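Long-range contacts in nonribosomal peptide synthase (Streptomyces sp. MJ635-86F5, PDB 5JJP), which adenylates an aliphatic beta-amino acid, probably using ATP, and so activates its carboxylate: residues N30-L36 with L102-S106; W281-I285 with D312-L316; D221-T226 with A246-V251; K195-S200 with A389-W395. One frame throughout, in Å; residues are numbered along the deposited sequence.

Contact 1: residues N30-L36 with L102-S106; sequences NLRDYLL and LACFS
Arg32 lies across one end of the helix that holds Leu102 and Ser106, and its side chain touches that helix along much of its length. Its CB is 4.1 Å from CB of Phe105. CG, anti to the backbone N (chi1 164°), passes Ser106 CB at 3.9 Å; the chain then bends at chi2, bringing CD within 3.5 Å of Leu102 O and close to Leu102 CB. The guanidinium beyond leaves the partner helix for helix 62-77, where NH1 forms a salt bridge with Glu66 and NH2 one with Asp70. Asn30 joins the two helices in another way. As N-cap of helix 31-37 it accepts from Arg32 N through OD1, on a lone pair in the carbonyl plane, while ND2 donates to Phe105 O over 3.1 Å with an N-H...O angle of 156°. That carbonyl lies in the amide plane of Asn30, although the nitrogen sits well above the carbonyl's own plane. Two bonds therefore fix the rotation of the amide. Beside them, Leu31 covers one face of the Phe105 ring, its CB 3.6 Å from the ring centroid in a CH-pi contact and its CD1 reaching over CZ and CE1. Leu35 CD1 approaches the same ring at CE2, 4.1 Å away; Leu36 CD1 points to Leu102 CD1, but its placement is doubtful. In this largely buried interface one amide serves as helix cap and cross-link at once, the arginine's charge is probably balanced by Glu66 and Asp70, and the leucines and Phe105 pack beside this polar layer.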
loop_
_atom_site.group_PDB
_atom_site.type_symbol
_atom_site.label_atom_id
_atom_site.label_comp_id
_atom_site.label_asym_id
_atom_site.label_seq_id
_atom_site.Cartn_x
_atom_site.Cartn_y
_atom_site.Cartn_z
ATOM N N ASN A 30 -6.510 5.846 -13.762
ATOM C CA ASN A 30 -6.123 6.662 -12.601
ATOM C C ASN A 30 -6.611 5.989 -11.343
ATOM O O ASN A 30 -7.737 5.494 -11.258
ATOM C CB ASN A 30 -6.725 8.038 -12.720
ATOM C CG ASN A 30 -6.119 9.054 -11.740
ATOM O OD1 ASN A 30 -6.261 8.941 -10.508
ATOM N ND2 ASN A 30 -5.392 10.032 -12.289
ATOM N N LEU A 31 -5.763 5.929 -10.348
ATOM C CA LEU A 31 -6.097 5.262 -9.075
ATOM C C LEU A 31 -7.364 5.836 -8.476
ATOM O O LEU A 31 -8.071 5.130 -7.756
ATOM C CB LEU A 31 -4.945 5.403 -8.049
ATOM C CG LEU A 31 -3.819 4.427 -8.366
ATOM C CD1 LEU A 31 -2.491 4.809 -7.746
ATOM C CD2 LEU A 31 -4.236 3.024 -7.926
ATOM N N ARG A 32 -7.647 7.098 -8.783
ATOM C CA ARG A 32 -8.785 7.750 -8.244
ATOM C C ARG A 32 -10.013 7.041 -8.747
ATOM O O ARG A 32 -10.976 6.871 -8.007
ATOM C CB ARG A 32 -8.783 9.223 -8.681
ATOM C CG ARG A 32 -10.077 9.959 -8.524
ATOM C CD ARG A 32 -10.332 10.306 -7.096
ATOM N NE ARG A 32 -11.546 11.111 -7.015
ATOM C CZ ARG A 32 -12.771 10.628 -7.085
ATOM N NH1 ARG A 32 -12.955 9.345 -7.215
ATOM N NH2 ARG A 32 -13.814 11.450 -6.994
ATOM N N ASP A 33 -9.975 6.653 -10.020
ATOM C CA ASP A 33 -11.123 6.008 -10.642
ATOM C C ASP A 33 -11.152 4.557 -10.247
ATOM O O ASP A 33 -12.194 4.046 -9.797
ATOM C CB ASP A 33 -11.104 6.158 -12.157
ATOM C CG ASP A 33 -11.004 7.626 -12.596
ATOM O OD1 ASP A 33 -11.587 8.517 -11.952
ATOM O OD2 ASP A 33 -10.334 7.886 -13.610
ATOM N N TYR A 34 -10.011 3.883 -10.399
ATOM C CA TYR A 34 -9.971 2.444 -10.168
ATOM C C TYR A 34 -10.387 2.126 -8.734
ATOM O O TYR A 34 -11.159 1.203 -8.512
ATOM C CB TYR A 34 -8.616 1.785 -10.546
ATOM C CG TYR A 34 -8.717 0.284 -10.431
ATOM C CD1 TYR A 34 -9.298 -0.462 -11.440
ATOM C CD2 TYR A 34 -8.294 -0.391 -9.282
ATOM C CE1 TYR A 34 -9.414 -1.841 -11.330
ATOM C CE2 TYR A 34 -8.380 -1.779 -9.159
ATOM C CZ TYR A 34 -8.963 -2.500 -10.180
ATOM O OH TYR A 34 -9.086 -3.859 -10.096
ATOM N N LEU A 35 -9.864 2.859 -7.766
ATOM C CA LEU A 35 -10.100 2.482 -6.378
ATOM C C LEU A 35 -11.573 2.640 -5.985
ATOM O O LEU A 35 -12.003 2.011 -5.053
ATOM C CB LEU A 35 -9.231 3.273 -5.420
ATOM C CG LEU A 35 -7.704 3.090 -5.567
ATOM C CD1 LEU A 35 -6.996 3.748 -4.399
ATOM C CD2 LEU A 35 -7.295 1.640 -5.662
ATOM N N LEU A 36 -12.320 3.481 -6.708
ATOM C CA LEU A 36 -13.681 3.819 -6.340
ATOM C C LEU A 36 -14.722 3.202 -7.247
ATOM O O LEU A 36 -15.885 3.343 -6.963
ATOM C CB LEU A 36 -13.872 5.354 -6.311
ATOM C CG LEU A 36 -13.158 5.931 -5.101
ATOM C CD1 LEU A 36 -13.047 7.393 -5.270
ATOM C CD2 LEU A 36 -13.911 5.652 -3.831
ATOM N N LEU A 102 -6.608 10.643 -2.571
ATOM C CA LEU A 102 -7.423 10.530 -3.739
ATOM C C LEU A 102 -7.449 11.853 -4.547
ATOM O O LEU A 102 -7.483 11.842 -5.801
ATOM C CB LEU A 102 -8.854 10.076 -3.371
ATOM C CG LEU A 102 -9.017 8.658 -2.878
ATOM C CD1 LEU A 102 -10.467 8.403 -2.449
ATOM C CD2 LEU A 102 -8.619 7.659 -3.942
ATOM N N ALA A 103 -7.530 12.973 -3.854
ATOM C CA ALA A 103 -7.533 14.235 -4.558
ATOM C C ALA A 103 -6.187 14.386 -5.305
ATOM O O ALA A 103 -6.170 14.704 -6.485
ATOM C CB ALA A 103 -7.740 15.389 -3.596
ATOM N N CYS A 104 -5.076 14.083 -4.636
ATOM C CA CYS A 104 -3.769 14.147 -5.303
ATOM C C CYS A 104 -3.708 13.245 -6.546
ATOM O O CYS A 104 -3.187 13.669 -7.582
ATOM C CB CYS A 104 -2.635 13.771 -4.351
ATOM S SG CYS A 104 -2.391 14.954 -2.982
ATOM N N PHE A 105 -4.198 12.004 -6.417
ATOM C CA PHE A 105 -4.252 11.113 -7.582
ATOM C C PHE A 105 -4.970 11.780 -8.746
ATOM O O PHE A 105 -4.474 11.694 -9.889
ATOM C CB PHE A 105 -5.018 9.826 -7.313
ATOM C CG PHE A 105 -4.322 8.830 -6.406
ATOM C CD1 PHE A 105 -2.942 8.727 -6.343
ATOM C CD2 PHE A 105 -5.093 7.923 -5.679
ATOM C CE1 PHE A 105 -2.344 7.751 -5.589
ATOM C CE2 PHE A 105 -4.497 6.962 -4.906
ATOM C CZ PHE A 105 -3.129 6.858 -4.855
ATOM N N SER A 106 -6.134 12.378 -8.480
ATOM C CA SER A 106 -6.991 12.959 -9.533
ATOM C C SER A 106 -6.305 14.129 -10.246
ATOM O O SER A 106 -6.526 14.341 -11.451
ATOM C CB SER A 106 -8.375 13.380 -8.998
ATOM O OG SER A 106 -8.237 14.499 -8.126
#

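Contact 2: residues W281-I285 with D312-L316; sequences WRPLI and DLREL
Ile285 and Trp281 meet Leu316 in a partly buried helix-to-helix packing contact, formed where helices 282-287 and 310-319 lie next to each other over one side of the six-stranded mixed sheet. The inner layer is apolar. Leu316, with CG anti to the backbone N (chi1 -177°), sends both methyls toward residues 281-285. CD2 sits over one face of the Trp281 indole, 4.1 Å from the centroid of its five-membered ring and almost on the ring normal, while CD1 reaches CE3 at 3.8 Å. That CD1 methyl also touches CD1 of Ile285, 3.8 Å away, the two side chains at about a right angle. Trp281 and Leu316 both rest on Ile301 of strand 300-304, which closes the layer from the sheet side. On the more exposed side the Ile285 CG2 methyl meets Glu315 OE1 at 3.2 Å, a van der Waals contact. At the rim the bent Arg282 chain lays CD beside Asp312 OD2 and makes an edge-on salt bridge whose hydrogen bond, 3.3 Å from NH1 to OD2, is weak. An alanine at Ile285 takes away the methyl against Leu316 CD1, which would probably open a gap between the helices and let the leucine turn. Adjacent helices, each linking neighbouring parallel strands, are the mark of consecutive beta-alpha-beta units in an alpha/beta layered fold such as the adenylate-forming one.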
loop_
_atom_site.group_PDB
_atom_site.type_symbol
_atom_site.label_atom_id
_atom_site.label_comp_id
_atom_site.label_asym_id
_atom_site.label_seq_id
_atom_site.Cartn_x
_atom_site.Cartn_y
_atom_site.Cartn_z
ATOM N N TRP A 281 1.092 -9.680 16.653
ATOM C CA TRP A 281 0.333 -10.671 17.414
ATOM C C TRP A 281 1.051 -11.188 18.671
ATOM O O TRP A 281 0.395 -11.685 19.565
ATOM C CB TRP A 281 -0.030 -11.848 16.496
ATOM C CG TRP A 281 -0.977 -11.428 15.389
ATOM C CD1 TRP A 281 -0.643 -11.097 14.115
ATOM C CD2 TRP A 281 -2.377 -11.253 15.491
ATOM N NE1 TRP A 281 -1.757 -10.752 13.412
ATOM C CE2 TRP A 281 -2.837 -10.845 14.239
ATOM C CE3 TRP A 281 -3.292 -11.414 16.518
ATOM C CZ2 TRP A 281 -4.161 -10.573 13.993
ATOM C CZ3 TRP A 281 -4.647 -11.162 16.249
ATOM C CH2 TRP A 281 -5.052 -10.732 15.018
ATOM N N ARG A 282 2.378 -11.057 18.728
ATOM C CA ARG A 282 3.166 -11.606 19.840
ATOM C C ARG A 282 2.722 -11.102 21.210
ATOM O O ARG A 282 2.463 -11.904 22.099
ATOM C CB ARG A 282 4.669 -11.381 19.647
ATOM C CG ARG A 282 5.398 -12.553 18.969
ATOM C CD ARG A 282 6.819 -12.775 19.526
ATOM N NE ARG A 282 7.744 -11.701 19.130
ATOM C CZ ARG A 282 8.259 -11.504 17.906
ATOM N NH1 ARG A 282 7.983 -12.311 16.879
ATOM N NH2 ARG A 282 9.073 -10.469 17.710
ATOM N N PRO A 283 2.625 -9.781 21.395
ATOM C CA PRO A 283 2.046 -9.309 22.658
ATOM C C PRO A 283 0.593 -9.779 22.932
ATOM O O PRO A 283 0.172 -9.862 24.089
ATOM C CB PRO A 283 2.091 -7.780 22.509
ATOM C CG PRO A 283 3.141 -7.515 21.495
ATOM C CD PRO A 283 3.133 -8.684 20.565
ATOM N N LEU A 284 -0.196 -10.040 21.902
ATOM C CA LEU A 284 -1.602 -10.354 22.134
ATOM C C LEU A 284 -1.704 -11.792 22.565
ATOM O O LEU A 284 -2.471 -12.105 23.445
ATOM C CB LEU A 284 -2.432 -10.068 20.890
ATOM C CG LEU A 284 -2.219 -8.672 20.273
ATOM C CD1 LEU A 284 -2.885 -8.567 18.908
ATOM C CD2 LEU A 284 -2.721 -7.572 21.203
ATOM N N ILE A 285 -0.894 -12.661 21.963
ATOM C CA ILE A 285 -0.789 -14.082 22.387
ATOM C C ILE A 285 -0.280 -14.187 23.820
ATOM O O ILE A 285 -0.912 -14.786 24.683
ATOM C CB ILE A 285 0.252 -14.914 21.574
ATOM C CG1 ILE A 285 0.065 -14.799 20.061
ATOM C CG2 ILE A 285 0.204 -16.373 22.007
ATOM C CD1 ILE A 285 -1.246 -15.327 19.558
ATOM N N ASP A 312 5.230 -19.171 16.671
ATOM C CA ASP A 312 4.256 -18.136 16.952
ATOM C C ASP A 312 3.003 -18.337 16.092
ATOM O O ASP A 312 1.876 -18.256 16.571
ATOM C CB ASP A 312 4.880 -16.748 16.695
ATOM C CG ASP A 312 5.946 -16.338 17.757
ATOM O OD1 ASP A 312 6.162 -17.067 18.741
ATOM O OD2 ASP A 312 6.574 -15.263 17.591
ATOM N N LEU A 313 3.214 -18.628 14.809
ATOM C CA LEU A 313 2.125 -18.809 13.856
ATOM C C LEU A 313 1.227 -19.961 14.256
ATOM O O LEU A 313 -0.002 -19.818 14.265
ATOM C CB LEU A 313 2.687 -19.062 12.461
ATOM C CG LEU A 313 1.731 -19.188 11.266
ATOM C CD1 LEU A 313 0.595 -18.178 11.309
ATOM C CD2 LEU A 313 2.529 -18.974 9.996
ATOM N N ARG A 314 1.854 -21.094 14.581
ATOM C CA ARG A 314 1.135 -22.273 15.059
ATOM C C ARG A 314 0.288 -21.945 16.287
ATOM O O ARG A 314 -0.873 -22.321 16.395
ATOM C CB ARG A 314 2.128 -23.395 15.419
ATOM C CG ARG A 314 2.789 -24.096 14.242
ATOM C CD ARG A 314 3.431 -25.436 14.641
ATOM N NE ARG A 314 4.069 -26.124 13.517
ATOM C CZ ARG A 314 5.334 -25.946 13.106
ATOM N NH1 ARG A 314 6.137 -25.063 13.689
ATOM N NH2 ARG A 314 5.814 -26.633 12.062
ATOM N N GLU A 315 0.888 -21.212 17.206
ATOM C CA GLU A 315 0.196 -20.769 18.396
ATOM C C GLU A 315 -1.025 -19.938 17.981
ATOM O O GLU A 315 -2.157 -20.194 18.430
ATOM C CB GLU A 315 1.163 -19.980 19.279
ATOM C CG GLU A 315 0.984 -20.186 20.778
ATOM C CD GLU A 315 2.105 -19.535 21.595
ATOM O OE1 GLU A 315 1.808 -19.044 22.710
ATOM O OE2 GLU A 315 3.258 -19.447 21.096
ATOM N N LEU A 316 -0.806 -18.990 17.073
ATOM C CA LEU A 316 -1.917 -18.141 16.547
ATOM C C LEU A 316 -3.024 -18.930 15.849
ATOM O O LEU A 316 -4.201 -18.718 16.171
ATOM C CB LEU A 316 -1.402 -17.035 15.617
ATOM C CG LEU A 316 -2.449 -16.043 15.076
ATOM C CD1 LEU A 316 -3.023 -15.189 16.198
ATOM C CD2 LEU A 316 -1.830 -15.147 13.993
#

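Contact 3: residues D221-T226 with A246-V251; sequences DRVAVT and ATAVPV
Residues Arg222 to Val225 pair with Thr247 to Pro250 as parallel neighbours in register, the short strand axes 26° apart and 4.6 Å at their closest. Five backbone hydrogen bonds stitch the pair, running between alternate residues from Thr247 N to Asp221 O at one end to Val251 N and Val225 O, 2.9 Å apart, at the other. Val249 takes part twice: its N binds Val223 O at 2.7 Å and its O receives Val225 N. Pro250 fits because its nitrogen faces away from this partner, on the outermost strand of the sheet within the chain.

Arg222, Ala224, Thr247 and Val249 share one face. There Arg222 CG runs beside Thr247 CB at 4.1 Å, the two side chains pointing the same way. Just past the strands, Val251 has CG1 anti to the backbone N (chi1 -178°), which sets CG2 against Ala224 CB at 3.8 Å and Thr226 CG2 at 4.0 Å. Helix 259-268 and strand 46-51 cover this face; the one bearing Val223, Val225 and Ala248 turns to helix 232-243, the connection of the beta-alpha-beta unit. The polar ends find mates outside: Thr247 OG1 bonds to Pro46 O and Lys45, Arg222 NH1 to Ala269 O. Cohesion between the strands is thus mainly a matter of the backbone hydrogen bonds, with alanine and valine side chains packing against the helices on the two faces.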
loop_
_atom_site.group_PDB
_atom_site.type_symbol
_atom_site.label_atom_id
_atom_site.label_comp_id
_atom_site.label_asym_id
_atom_site.label_seq_id
_atom_site.Cartn_x
_atom_site.Cartn_y
_atom_site.Cartn_z
ATOM N N ASP A 221 -16.254 -7.526 3.768
ATOM C CA ASP A 221 -15.187 -7.448 4.740
ATOM C C ASP A 221 -15.065 -6.084 5.359
ATOM O O ASP A 221 -15.397 -5.106 4.751
ATOM C CB ASP A 221 -13.881 -7.851 4.131
ATOM C CG ASP A 221 -13.779 -9.313 3.968
ATOM O OD1 ASP A 221 -13.730 -10.001 5.021
ATOM O OD2 ASP A 221 -13.680 -9.749 2.806
ATOM N N ARG A 222 -14.593 -6.049 6.577
ATOM C CA ARG A 222 -14.190 -4.805 7.223
ATOM C C ARG A 222 -12.749 -5.008 7.617
ATOM O O ARG A 222 -12.441 -5.901 8.387
ATOM C CB ARG A 222 -15.056 -4.543 8.433
ATOM C CG ARG A 222 -16.521 -4.429 8.069
ATOM C CD ARG A 222 -17.377 -4.151 9.277
ATOM N NE ARG A 222 -18.262 -3.027 8.995
ATOM C CZ ARG A 222 -18.612 -2.082 9.866
ATOM N NH1 ARG A 222 -18.101 -2.026 11.098
ATOM N NH2 ARG A 222 -19.426 -1.120 9.463
ATOM N N VAL A 223 -11.859 -4.188 7.098
ATOM C CA VAL A 223 -10.416 -4.477 7.165
ATOM C C VAL A 223 -9.728 -3.538 8.107
ATOM O O VAL A 223 -9.781 -2.317 7.929
ATOM C CB VAL A 223 -9.792 -4.338 5.807
ATOM C CG1 VAL A 223 -8.288 -4.663 5.853
ATOM C CG2 VAL A 223 -10.524 -5.263 4.829
ATOM N N ALA A 224 -9.119 -4.099 9.151
ATOM C CA ALA A 224 -8.320 -3.339 10.051
ATOM C C ALA A 224 -6.936 -3.192 9.412
ATOM O O ALA A 224 -6.227 -4.172 9.263
ATOM C CB ALA A 224 -8.198 -4.045 11.370
ATOM N N VAL A 225 -6.539 -1.965 9.102
ATOM C CA VAL A 225 -5.171 -1.638 8.620
ATOM C C VAL A 225 -4.330 -1.117 9.811
ATOM O O VAL A 225 -4.551 -0.057 10.343
ATOM C CB VAL A 225 -5.274 -0.588 7.520
ATOM C CG1 VAL A 225 -3.881 -0.210 6.969
ATOM C CG2 VAL A 225 -6.177 -1.075 6.395
ATOM N N THR A 226 -3.408 -1.912 10.297
ATOM C CA THR A 226 -2.667 -1.542 11.460
ATOM C C THR A 226 -1.430 -0.689 11.153
ATOM O O THR A 226 -0.921 -0.021 12.020
ATOM C CB THR A 226 -2.208 -2.786 12.212
ATOM O OG1 THR A 226 -1.408 -3.579 11.358
ATOM C CG2 THR A 226 -3.440 -3.598 12.692
ATOM N N ALA A 246 -14.978 -2.884 -0.195
ATOM C CA ALA A 246 -15.192 -3.252 1.199
ATOM C C ALA A 246 -15.111 -2.032 2.105
ATOM O O ALA A 246 -15.270 -0.947 1.644
ATOM C CB ALA A 246 -14.165 -4.332 1.620
ATOM N N THR A 247 -14.843 -2.232 3.396
ATOM C CA THR A 247 -14.818 -1.147 4.373
ATOM C C THR A 247 -13.458 -1.110 5.086
ATOM O O THR A 247 -13.061 -2.104 5.709
ATOM C CB THR A 247 -15.900 -1.322 5.453
ATOM O OG1 THR A 247 -17.211 -1.345 4.853
ATOM C CG2 THR A 247 -15.865 -0.183 6.397
ATOM N N ALA A 248 -12.763 0.012 4.987
ATOM C CA ALA A 248 -11.420 0.110 5.522
ATOM C C ALA A 248 -11.449 0.783 6.901
ATOM O O ALA A 248 -12.113 1.773 7.098
ATOM C CB ALA A 248 -10.554 0.937 4.589
ATOM N N VAL A 249 -10.766 0.183 7.860
ATOM C CA VAL A 249 -10.746 0.658 9.239
ATOM C C VAL A 249 -9.281 0.809 9.697
ATOM O O VAL A 249 -8.699 -0.109 10.264
ATOM C CB VAL A 249 -11.462 -0.330 10.169
ATOM C CG1 VAL A 249 -11.710 0.331 11.517
ATOM C CG2 VAL A 249 -12.771 -0.831 9.545
ATOM N N PRO A 250 -8.688 1.961 9.458
ATOM C CA PRO A 250 -7.362 2.214 9.945
ATOM C C PRO A 250 -7.375 2.106 11.447
ATOM O O PRO A 250 -8.305 2.603 12.076
ATOM C CB PRO A 250 -7.125 3.670 9.557
ATOM C CG PRO A 250 -8.041 3.910 8.406
ATOM C CD PRO A 250 -9.253 3.125 8.749
ATOM N N VAL A 251 -6.387 1.461 12.038
ATOM C CA VAL A 251 -6.376 1.325 13.481
ATOM C C VAL A 251 -5.509 2.467 14.072
ATOM O O VAL A 251 -4.315 2.448 13.944
ATOM C CB VAL A 251 -5.777 -0.039 13.878
ATOM C CG1 VAL A 251 -5.797 -0.210 15.385
ATOM C CG2 VAL A 251 -6.527 -1.171 13.218
#

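Contact 4: residues K195-S200 with A389-W395; sequences KGVVMS and ALFSGYW
Val197 stands between two aromatic residues of 389-395, its CG1 3.6 Å from CB of Phe391 and its CG2 3.8 Å from CE1 of Tyr394. Phe391 also packs against Tyr394, laying CE2 over the centre of the tyrosine ring. On the opposite ring face lies the extended Lys195 chain: CD makes a CH-pi contact and NZ, 4.7 Å from the ring centroid, a cation-pi one. On the other side of the strand Val198 CG2 meets the indole edge of Trp395 at CE3. Residues 393-394 form a short, weakly bonded outer strand of a three-stranded antiparallel sheet, and Lys195 and Gly196 end the TSGTTGRPKG sequence, which in adenylate-forming relatives is the phosphate-binding loop. A leucine in place of Tyr394 would probably strip Lys195 of its aromatic support, free its amine to swing, and leave Glu333 without the hydroxyl it bonds. The backbones are tied by Trp395 N to Gly196 O (2.8 Å), Val198 N to Gly393 O (3.1 Å) and Ser392 N to Val198 O (2.8 Å). Toward the ends, water 1 accepts from Gly196 N and donates to Trp395 O, while water 2 links Ser200 N, Leu390 O and Ser392 OG.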
loop_
_atom_site.group_PDB
_atom_site.type_symbol
_atom_site.label_atom_id
_atom_site.label_comp_id
_atom_site.label_asym_id
_atom_site.label_seq_id
_atom_site.Cartn_x
_atom_site.Cartn_y
_atom_site.Cartn_z
ATOM N N LYS A 195 16.245 6.006 -0.869
ATOM C CA LYS A 195 15.861 6.104 -2.282
ATOM C C LYS A 195 14.350 6.288 -2.453
ATOM O O LYS A 195 13.543 5.779 -1.674
ATOM C CB LYS A 195 16.270 4.853 -3.014
ATOM C CG LYS A 195 17.748 4.729 -3.247
ATOM C CD LYS A 195 18.002 3.532 -4.137
ATOM C CE LYS A 195 19.393 2.938 -3.948
ATOM N NZ LYS A 195 19.327 1.476 -4.249
ATOM N N GLY A 196 13.972 7.029 -3.480
ATOM C CA GLY A 196 12.596 7.398 -3.690
ATOM C C GLY A 196 11.996 6.457 -4.727
ATOM O O GLY A 196 12.256 6.589 -5.917
ATOM N N VAL A 197 11.166 5.531 -4.281
ATOM C CA VAL A 197 10.500 4.619 -5.177
ATOM C C VAL A 197 9.317 5.331 -5.837
ATOM O O VAL A 197 8.401 5.774 -5.152
ATOM C CB VAL A 197 10.048 3.354 -4.416
ATOM C CG1 VAL A 197 9.155 2.466 -5.293
ATOM C CG2 VAL A 197 11.259 2.595 -3.966
ATOM N N VAL A 198 9.325 5.395 -7.156
ATOM C CA VAL A 198 8.327 6.123 -7.892
ATOM C C VAL A 198 7.342 5.101 -8.453
ATOM O O VAL A 198 7.719 4.270 -9.254
ATOM C CB VAL A 198 8.940 6.918 -9.075
ATOM C CG1 VAL A 198 7.883 7.673 -9.851
ATOM C CG2 VAL A 198 10.022 7.876 -8.571
ATOM N N MET A 199 6.074 5.175 -8.019
ATOM C CA MET A 199 5.054 4.229 -8.522
ATOM C C MET A 199 4.056 4.928 -9.431
ATOM O O MET A 199 3.449 5.899 -9.029
ATOM C CB MET A 199 4.312 3.596 -7.354
ATOM C CG MET A 199 3.457 2.420 -7.746
ATOM S SD MET A 199 4.405 1.026 -8.430
ATOM C CE MET A 199 5.280 0.545 -6.929
ATOM N N SER A 200 3.871 4.431 -10.642
ATOM C CA SER A 200 2.886 4.989 -11.560
ATOM C C SER A 200 1.454 4.541 -11.165
ATOM O O SER A 200 1.264 3.577 -10.433
ATOM C CB SER A 200 3.185 4.538 -13.004
ATOM O OG SER A 200 2.814 3.178 -13.253
ATOM N N ALA A 389 3.222 -4.422 -12.230
ATOM C CA ALA A 389 3.178 -3.590 -11.031
ATOM C C ALA A 389 4.495 -2.962 -10.597
ATOM O O ALA A 389 4.559 -2.309 -9.557
ATOM C CB ALA A 389 2.587 -4.396 -9.908
ATOM N N LEU A 390 5.520 -3.038 -11.409
ATOM C CA LEU A 390 6.802 -2.456 -11.043
ATOM C C LEU A 390 6.814 -0.936 -11.022
ATOM O O LEU A 390 6.163 -0.258 -11.845
ATOM C CB LEU A 390 7.901 -2.950 -11.975
ATOM C CG LEU A 390 8.125 -4.475 -11.918
ATOM C CD1 LEU A 390 9.033 -4.950 -13.017
ATOM C CD2 LEU A 390 8.677 -4.898 -10.572
ATOM N N PHE A 391 7.558 -0.430 -10.019
ATOM C CA PHE A 391 7.936 0.975 -9.917
ATOM C C PHE A 391 8.587 1.463 -11.210
ATOM O O PHE A 391 8.993 0.644 -12.054
ATOM C CB PHE A 391 8.832 1.218 -8.699
ATOM C CG PHE A 391 10.263 0.803 -8.877
ATOM C CD1 PHE A 391 10.606 -0.505 -9.250
ATOM C CD2 PHE A 391 11.294 1.713 -8.666
ATOM C CE1 PHE A 391 11.950 -0.885 -9.387
ATOM C CE2 PHE A 391 12.619 1.329 -8.814
ATOM C CZ PHE A 391 12.930 0.057 -9.198
ATOM N N SER A 392 8.560 2.770 -11.430
ATOM C CA SER A 392 9.094 3.353 -12.669
ATOM C C SER A 392 10.579 3.653 -12.580
ATOM O O SER A 392 11.227 3.831 -13.602
ATOM C CB SER A 392 8.377 4.651 -13.005
ATOM O OG SER A 392 6.997 4.356 -13.171
ATOM N N GLY A 393 11.076 3.781 -11.348
ATOM C CA GLY A 393 12.474 4.038 -11.127
ATOM C C GLY A 393 12.676 4.631 -9.780
ATOM O O GLY A 393 11.710 4.915 -9.056
ATOM N N TYR A 394 13.930 4.874 -9.443
ATOM C CA TYR A 394 14.262 5.572 -8.222
ATOM C C TYR A 394 14.443 7.048 -8.554
ATOM O O TYR A 394 15.093 7.397 -9.539
ATOM C CB TYR A 394 15.550 5.027 -7.656
ATOM C CG TYR A 394 15.473 3.594 -7.201
ATOM C CD1 TYR A 394 14.704 3.249 -6.076
ATOM C CD2 TYR A 394 16.172 2.578 -7.863
ATOM C CE1 TYR A 394 14.637 1.938 -5.621
ATOM C CE2 TYR A 394 16.086 1.262 -7.438
ATOM C CZ TYR A 394 15.300 0.941 -6.318
ATOM O OH TYR A 394 15.195 -0.358 -5.846
ATOM N N TRP A 395 13.822 7.910 -7.781
ATOM C CA TRP A 395 13.685 9.331 -8.141
ATOM C C TRP A 395 15.049 10.005 -8.308
ATOM O O TRP A 395 15.909 9.870 -7.466
ATOM C CB TRP A 395 12.891 10.050 -7.066
ATOM C CG TRP A 395 12.765 11.471 -7.313
ATOM C CD1 TRP A 395 13.611 12.462 -6.841
ATOM C CD2 TRP A 395 11.812 12.117 -8.120
ATOM N NE1 TRP A 395 13.203 13.686 -7.308
ATOM C CE2 TRP A 395 12.101 13.496 -8.092
ATOM C CE3 TRP A 395 10.728 11.678 -8.853
ATOM C CZ2 TRP A 395 11.338 14.418 -8.746
ATOM C CZ3 TRP A 395 9.974 12.589 -9.526
ATOM C CH2 TRP A 395 10.266 13.949 -9.461
HETATM O O HOH W 1 16.039 8.254 -5.364
HETATM O O HOH W 2 5.432 2.295 -12.016
#

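Overall arrangement
Contacts 2 and 3 belong to the same six-stranded sheet: contact 3 is its strand pair at one margin and contact 2 packs helices over its middle, their centres about 20 Å apart and nearest atoms about 7 Å. Contact 1 comes within about 5 Å of contact 4 and about 8 Å of contact 3 (nearest atoms). Helix 201-212, which begins just after Ser200 of contact 4, touches Asn30 and Leu31, and helix 232-243, between the strands of contact 3, packs on Leu35. Along the chain, contacts 2 and 3 are nested within the loop closed by contact 4. Contact 4 adjoins the likely phosphate-binding loop and so is probably close to the ATP site; the centres of contacts 2 and 4 are about 34 Å apart.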